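Local coordinates for protein DyP (Bjerkandera adusta, PDB 3VXJ) that is a heme b peroxidase of the dye-decolorizing family, which probably uses peroxide to oxidise dyes and phenolic compounds, at residues His164-Val178 with His326-Thr338. Sequence-based numbering, arbitrary orientation.
Sequences HEHFGFLDGISQPSV and HAMRSSIPYGPET. With HEM (protoporphyrin IX containing Fe), chain B; 3DM (2,6-dimethoxyphenol), chain D.
Heme propionate oxygen O2A is gripped by both segments at once: Arg329 NH2 reaches it at 2.7 Å, with a weaker bond from NH1, while the backbone N atoms of Gly172 and Ile173 also donate to it. The guanidinium edge serves segment 164-178 as well. Arg329 NH2 donates to Ser174 O at 2.9 Å, and its NH1 forms a salt bridge with Asp171, meeting the syn lone pair of OD1 at 3.0 Å with carboxylate and guanidinium planes 26° apart. A bend at chi3 (-62°) lays one guanidinium face on the porphyrin, with heme C3D 3.3 Å above the guanidinium plane, and Gln175 NE2 lies over the other. Gln175, itself folded at chi2, clasps the backbone of strand 328-334: its OE1 takes the N-H of Arg329 at 2.9 Å on an in-plane lone pair, and NE2 donates to Arg329 O. Beside it, Pro176 CG packs on Met328 SD at 3.7 Å; at the far end, the His166 ring rests near Pro333 and shares a water with Gly335 O. Arg329 NH1 also donates, at 2.9 Å, to the water bound to the heme iron opposite the axial His308. A leucine in place of Arg329 would probably leave Asp171 and the propionate without their shared cation and the iron-bound water without this donor. Asp171 and Arg329 are the distal pair known from DyP-type peroxidases; here the arginine, held by the aspartate, links propionate to iron-bound water.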
loop_
_atom_site.group_PDB
_atom_site.type_symbol
_atom_site.label_atom_id
_atom_site.label_comp_id
_atom_site.label_asym_id
_atom_site.label_seq_id
_atom_site.Cartn_x
_atom_site.Cartn_y
_atom_site.Cartn_z
ATOM N N HIS A 164 5.357 -10.021 7.143
ATOM C CA HIS A 164 6.049 -10.124 5.861
ATOM C C HIS A 164 5.040 -10.345 4.754
ATOM O O HIS A 164 4.009 -10.991 4.955
ATOM C CB HIS A 164 7.051 -11.285 5.877
ATOM C CG HIS A 164 8.146 -11.136 6.884
ATOM N ND1 HIS A 164 9.479 -11.229 6.548
ATOM C CD2 HIS A 164 8.109 -10.924 8.222
ATOM C CE1 HIS A 164 10.218 -11.063 7.630
ATOM N NE2 HIS A 164 9.411 -10.876 8.660
ATOM N N GLU A 165 5.336 -9.808 3.577
ATOM C CA GLU A 165 4.529 -10.096 2.396
ATOM C C GLU A 165 5.033 -11.414 1.758
ATOM O O GLU A 165 6.008 -12.007 2.238
ATOM C CB GLU A 165 4.510 -8.886 1.446
ATOM C CG GLU A 165 5.880 -8.374 1.022
ATOM C CD GLU A 165 6.574 -9.340 0.083
ATOM O OE1 GLU A 165 7.734 -9.706 0.362
ATOM O OE2 GLU A 165 5.925 -9.765 -0.899
ATOM N N HIS A 166 4.340 -11.887 0.728
ATOM C CA HIS A 166 4.591 -13.219 0.166
ATOM C C HIS A 166 5.958 -13.486 -0.477
ATOM O O HIS A 166 6.366 -14.645 -0.534
ATOM C CB HIS A 166 3.447 -13.664 -0.736
ATOM C CG HIS A 166 2.323 -14.286 0.025
ATOM N ND1 HIS A 166 2.447 -15.504 0.658
ATOM C CD2 HIS A 166 1.075 -13.842 0.296
ATOM C CE1 HIS A 166 1.313 -15.796 1.268
ATOM N NE2 HIS A 166 0.465 -14.799 1.071
ATOM N N PHE A 167 6.669 -12.461 -0.939
ATOM C CA PHE A 167 8.050 -12.672 -1.384
ATOM C C PHE A 167 8.996 -12.890 -0.195
ATOM O O PHE A 167 10.147 -13.291 -0.384
ATOM C CB PHE A 167 8.578 -11.502 -2.221
ATOM C CG PHE A 167 7.871 -11.294 -3.546
ATOM C CD1 PHE A 167 7.512 -12.361 -4.378
ATOM C CD2 PHE A 167 7.590 -10.002 -3.971
ATOM C CE1 PHE A 167 6.875 -12.129 -5.591
ATOM C CE2 PHE A 167 6.956 -9.762 -5.192
ATOM C CZ PHE A 167 6.592 -10.830 -6.002
ATOM N N GLY A 168 8.511 -12.621 1.023
ATOM C CA GLY A 168 9.279 -12.855 2.239
ATOM C C GLY A 168 9.759 -11.618 2.985
ATOM O O GLY A 168 10.438 -11.753 4.010
ATOM N N PHE A 169 9.385 -10.426 2.523
ATOM C CA PHE A 169 9.942 -9.186 3.080
ATOM C C PHE A 169 9.023 -8.511 4.085
ATOM O O PHE A 169 7.827 -8.355 3.829
ATOM C CB PHE A 169 10.293 -8.204 1.945
ATOM C CG PHE A 169 11.400 -8.690 1.046
ATOM C CD1 PHE A 169 12.679 -8.180 1.154
ATOM C CD2 PHE A 169 11.157 -9.694 0.106
ATOM C CE1 PHE A 169 13.711 -8.662 0.353
ATOM C CE2 PHE A 169 12.184 -10.174 -0.713
ATOM C CZ PHE A 169 13.465 -9.664 -0.573
ATOM N N LEU A 170 9.592 -8.113 5.227
ATOM C CA LEU A 170 8.840 -7.341 6.232
ATOM C C LEU A 170 8.273 -6.071 5.602
ATOM O O LEU A 170 9.005 -5.297 4.996
ATOM C CB LEU A 170 9.712 -6.998 7.453
ATOM C CG LEU A 170 9.018 -6.292 8.627
ATOM C CD1 LEU A 170 7.899 -7.136 9.241
ATOM C CD2 LEU A 170 10.054 -5.957 9.689
ATOM N N ASP A 171 6.962 -5.887 5.738
ATOM C CA ASP A 171 6.237 -4.786 5.103
ATOM C C ASP A 171 5.523 -3.955 6.178
ATOM O O ASP A 171 4.989 -4.502 7.143
ATOM C CB ASP A 171 5.221 -5.354 4.098
ATOM C CG ASP A 171 4.623 -4.290 3.184
ATOM O OD1 ASP A 171 5.139 -3.152 3.131
ATOM O OD2 ASP A 171 3.613 -4.607 2.510
ATOM N N GLY A 172 5.512 -2.635 6.003
ATOM C CA GLY A 172 4.874 -1.723 6.949
ATOM C C GLY A 172 5.828 -1.095 7.956
ATOM O O GLY A 172 5.437 -0.796 9.099
ATOM N N ILE A 173 7.071 -0.886 7.531
ATOM C CA ILE A 173 8.100 -0.267 8.365
ATOM C C ILE A 173 8.036 1.253 8.269
ATOM O O ILE A 173 7.977 1.948 9.293
ATOM C CB ILE A 173 9.506 -0.732 7.932
ATOM C CG1 ILE A 173 9.657 -2.235 8.191
ATOM C CG2 ILE A 173 10.599 0.085 8.640
ATOM C CD1 ILE A 173 10.875 -2.848 7.538
ATOM N N SER A 174 8.068 1.765 7.038
ATOM C CA SER A 174 8.200 3.201 6.806
ATOM C C SER A 174 6.876 3.884 6.461
ATOM O O SER A 174 6.288 3.616 5.413
ATOM C CB SER A 174 9.235 3.477 5.712
ATOM O OG SER A 174 9.436 4.866 5.602
ATOM N N GLN A 175 6.444 4.792 7.327
ATOM C CA GLN A 175 5.216 5.552 7.146
ATOM C C GLN A 175 5.490 7.000 7.523
ATOM O O GLN A 175 6.312 7.273 8.400
ATOM C CB GLN A 175 4.106 5.025 8.067
ATOM C CG GLN A 175 3.827 3.524 8.015
ATOM C CD GLN A 175 2.942 3.078 6.846
ATOM O OE1 GLN A 175 2.593 3.855 5.952
ATOM N NE2 GLN A 175 2.599 1.800 6.842
ATOM N N PRO A 176 4.790 7.946 6.885
ATOM C CA PRO A 176 4.922 9.335 7.326
ATOM C C PRO A 176 4.247 9.531 8.675
ATOM O O PRO A 176 3.361 8.765 9.050
ATOM C CB PRO A 176 4.188 10.122 6.231
ATOM C CG PRO A 176 3.187 9.143 5.693
ATOM C CD PRO A 176 3.830 7.795 5.773
ATOM N N SER A 177 4.680 10.552 9.402
ATOM C CA SER A 177 4.008 10.958 10.628
ATOM C C SER A 177 3.394 12.325 10.374
ATOM O O SER A 177 4.072 13.229 9.888
ATOM C CB SER A 177 5.014 11.037 11.773
ATOM O OG SER A 177 4.381 11.336 13.001
ATOM N N VAL A 178 2.111 12.479 10.683
ATOM C CA VAL A 178 1.480 13.790 10.524
ATOM C C VAL A 178 1.531 14.595 11.820
ATOM O O VAL A 178 1.443 14.032 12.920
ATOM C CB VAL A 178 0.018 13.715 9.996
ATOM C CG1 VAL A 178 -0.026 13.041 8.623
ATOM C CG2 VAL A 178 -0.897 13.011 10.988
ATOM N N HIS A 326 4.531 11.853 0.161
ATOM C CA HIS A 326 4.387 10.825 1.181
ATOM C C HIS A 326 2.954 10.324 1.251
ATOM O O HIS A 326 2.014 11.061 0.960
ATOM C CB HIS A 326 4.858 11.347 2.536
ATOM C CG HIS A 326 6.322 11.660 2.573
ATOM N ND1 HIS A 326 7.294 10.684 2.600
ATOM C CD2 HIS A 326 6.983 12.844 2.564
ATOM C CE1 HIS A 326 8.488 11.249 2.614
ATOM N NE2 HIS A 326 8.329 12.559 2.581
ATOM N N ALA A 327 2.790 9.059 1.632
ATOM C CA ALA A 327 1.459 8.469 1.760
ATOM C C ALA A 327 1.506 7.358 2.797
ATOM O O ALA A 327 2.578 6.798 3.052
ATOM C CB ALA A 327 0.996 7.923 0.407
ATOM N N MET A 328 0.345 7.038 3.372
ATOM C CA MET A 328 0.205 5.944 4.347
ATOM C C MET A 328 -0.157 4.658 3.625
ATOM O O MET A 328 -0.954 4.675 2.693
ATOM C CB MET A 328 -0.928 6.250 5.330
ATOM C CG MET A 328 -0.734 7.467 6.211
ATOM S SD MET A 328 0.553 7.232 7.454
ATOM C CE MET A 328 0.161 8.593 8.548
ATOM N N ARG A 329 0.388 3.532 4.083
ATOM C CA ARG A 329 -0.015 2.237 3.546
ATOM C C ARG A 329 -0.584 1.331 4.622
ATOM O O ARG A 329 -0.102 1.310 5.767
ATOM C CB ARG A 329 1.161 1.541 2.863
ATOM C CG ARG A 329 1.669 2.252 1.629
ATOM C CD ARG A 329 3.037 1.711 1.192
ATOM N NE ARG A 329 4.021 1.945 2.246
ATOM C CZ ARG A 329 4.721 1.003 2.868
ATOM N NH1 ARG A 329 4.612 -0.265 2.505
ATOM N NH2 ARG A 329 5.564 1.326 3.846
ATOM N N SER A 330 -1.614 0.580 4.241
ATOM C CA SER A 330 -2.222 -0.402 5.147
ATOM C C SER A 330 -2.562 -1.691 4.403
ATOM O O SER A 330 -3.705 -2.162 4.410
ATOM C CB SER A 330 -3.471 0.177 5.806
ATOM O OG SER A 330 -3.817 -0.580 6.953
ATOM N N SER A 331 -1.553 -2.239 3.736
ATOM C CA SER A 331 -1.733 -3.416 2.905
ATOM C C SER A 331 -1.730 -4.696 3.731
ATOM O O SER A 331 -1.189 -4.741 4.838
ATOM C CB SER A 331 -0.609 -3.482 1.880
ATOM O OG SER A 331 -0.555 -2.270 1.134
ATOM N N ILE A 332 -2.310 -5.753 3.170
ATOM C CA ILE A 332 -2.285 -7.060 3.813
ATOM C C ILE A 332 -2.069 -8.148 2.756
ATOM O O ILE A 332 -2.657 -8.094 1.676
ATOM C CB ILE A 332 -3.576 -7.314 4.651
ATOM C CG1 ILE A 332 -3.407 -8.547 5.549
ATOM C CG2 ILE A 332 -4.819 -7.420 3.754
ATOM C CD1 ILE A 332 -4.502 -8.739 6.577
ATOM N N PRO A 333 -1.215 -9.143 3.056
ATOM C CA PRO A 333 -1.075 -10.263 2.115
ATOM C C PRO A 333 -2.347 -11.086 2.013
ATOM O O PRO A 333 -3.193 -11.027 2.923
ATOM C CB PRO A 333 0.038 -11.114 2.751
ATOM C CG PRO A 333 0.801 -10.145 3.610
ATOM C CD PRO A 333 -0.269 -9.265 4.181
ATOM N N TYR A 334 -2.485 -11.873 0.949
ATOM C CA TYR A 334 -3.553 -12.860 0.875
ATOM C C TYR A 334 -3.036 -14.144 0.269
ATOM O O TYR A 334 -2.041 -14.144 -0.460
ATOM C CB TYR A 334 -4.774 -12.345 0.097
ATOM C CG TYR A 334 -4.634 -12.399 -1.412
ATOM C CD1 TYR A 334 -4.988 -13.555 -2.122
ATOM C CD2 TYR A 334 -4.174 -11.298 -2.132
ATOM C CE1 TYR A 334 -4.853 -13.619 -3.513
ATOM C CE2 TYR A 334 -4.040 -11.355 -3.529
ATOM C CZ TYR A 334 -4.387 -12.512 -4.204
ATOM O OH TYR A 334 -4.246 -12.514 -5.577
ATOM N N GLY A 335 -3.743 -15.228 0.563
ATOM C CA GLY A 335 -3.484 -16.507 -0.066
ATOM C C GLY A 335 -2.601 -17.401 0.766
ATOM O O GLY A 335 -2.034 -16.967 1.766
ATOM N N PRO A 336 -2.478 -18.668 0.352
ATOM C CA PRO A 336 -1.732 -19.668 1.102
ATOM C C PRO A 336 -0.228 -19.471 0.994
ATOM O O PRO A 336 0.259 -18.799 0.079
ATOM C CB PRO A 336 -2.132 -20.979 0.418
ATOM C CG PRO A 336 -2.418 -20.574 -0.992
ATOM C CD PRO A 336 -3.063 -19.226 -0.881
ATOM N N GLU A 337 0.498 -20.074 1.923
ATOM C CA GLU A 337 1.945 -20.151 1.839
ATOM C C GLU A 337 2.371 -20.879 0.573
ATOM O O GLU A 337 1.617 -21.690 0.018
ATOM C CB GLU A 337 2.509 -20.829 3.094
ATOM C CG GLU A 337 2.308 -19.980 4.345
ATOM C CD GLU A 337 3.072 -18.677 4.270
ATOM O OE1 GLU A 337 4.297 -18.714 4.493
ATOM O OE2 GLU A 337 2.453 -17.628 3.983
ATOM N N THR A 338 3.571 -20.560 0.109
ATOM C CA THR A 338 4.120 -21.181 -1.078
ATOM C C THR A 338 4.763 -22.501 -0.661
ATOM O O THR A 338 5.684 -22.525 0.162
ATOM C CB THR A 338 5.130 -20.244 -1.790
ATOM O OG1 THR A 338 4.518 -18.971 -2.041
ATOM C CG2 THR A 338 5.573 -20.842 -3.114
HETATM C CHA HEM B . 7.762 -0.097 1.067
HETATM C CHB HEM B . 6.527 -4.430 -0.682
HETATM C CHC HEM B . 3.661 -2.338 -3.969
HETATM C CHD HEM B . 4.851 2.007 -2.216
HETATM C C1A HEM B . 7.704 -1.447 0.858
HETATM C C2A HEM B . 8.472 -2.440 1.575
HETATM C C3A HEM B . 8.133 -3.642 1.077
HETATM C C4A HEM B . 7.125 -3.439 0.062
HETATM C CMA HEM B . 8.671 -5.020 1.508
HETATM C CAA HEM B . 9.533 -2.123 2.652
HETATM C CBA HEM B . 9.001 -2.015 4.082
HETATM C CGA HEM B . 8.203 -0.760 4.349
HETATM O O1A HEM B . 8.771 0.351 4.405
HETATM O O2A HEM B . 6.962 -0.886 4.544
HETATM C C1B HEM B . 5.630 -4.249 -1.717
HETATM C C2B HEM B . 5.015 -5.302 -2.497
HETATM C C3B HEM B . 4.213 -4.720 -3.409
HETATM C C4B HEM B . 4.299 -3.288 -3.211
HETATM C CMB HEM B . 5.289 -6.807 -2.286
HETATM C CAB HEM B . 3.316 -5.391 -4.469
HETATM C CBB HEM B . 2.866 -6.641 -4.332
HETATM C C1C HEM B . 3.773 -0.980 -3.807
HETATM C C2C HEM B . 3.150 0.027 -4.644
HETATM C C3C HEM B . 3.492 1.234 -4.168
HETATM C C4C HEM B . 4.335 1.016 -3.012
HETATM C CMC HEM B . 2.246 -0.290 -5.851
HETATM C CAC HEM B . 3.087 2.640 -4.684
HETATM C CBC HEM B . 2.965 2.902 -5.993
HETATM C C1D HEM B . 5.682 1.825 -1.140
HETATM C C2D HEM B . 6.110 2.895 -0.273
HETATM C C3D HEM B . 7.016 2.249 0.729
HETATM C C4D HEM B . 7.047 0.850 0.385
HETATM C CMD HEM B . 5.769 4.393 -0.324
HETATM C CAD HEM B . 7.746 2.997 1.854
HETATM C CBD HEM B . 8.999 3.623 1.248
HETATM C CGD HEM B . 9.767 4.423 2.264
HETATM O O1D HEM B . 10.998 4.182 2.390
HETATM O O2D HEM B . 9.171 5.291 2.941
HETATM N NA HEM B . 6.918 -2.089 -0.066
HETATM N NB HEM B . 5.199 -3.020 -2.199
HETATM N NC HEM B . 4.518 -0.335 -2.847
HETATM N ND HEM B . 6.226 0.618 -0.708
HETATM FE FE HEM B . 5.765 -1.208 -1.506
HETATM O O1 3DM D . 11.410 10.508 3.827
HETATM C C1 3DM D . 12.427 11.406 3.585
HETATM C C2 3DM D . 12.337 12.345 2.551
HETATM O O2 3DM D . 11.212 12.357 1.766
HETATM C C7 3DM D . 11.285 13.041 0.504
HETATM C C3 3DM D . 13.397 13.242 2.355
HETATM C C4 3DM D . 14.538 13.181 3.160
HETATM C C5 3DM D . 14.622 12.251 4.191
HETATM C C6 3DM D . 13.567 11.362 4.396
HETATM O O3 3DM D . 13.593 10.421 5.388
HETATM C C8 3DM D . 14.874 10.154 6.018
HETATM O O HOH W 1 -1.680 -14.367 3.120
HETATM O O HOH W 2 4.716 -16.950 0.078
HETATM O O HOH W 3 2.378 -2.256 1.111
HETATM O O HOH W 4 4.154 4.589 3.558
HETATM O O HOH W 5 4.304 -1.325 -0.156
#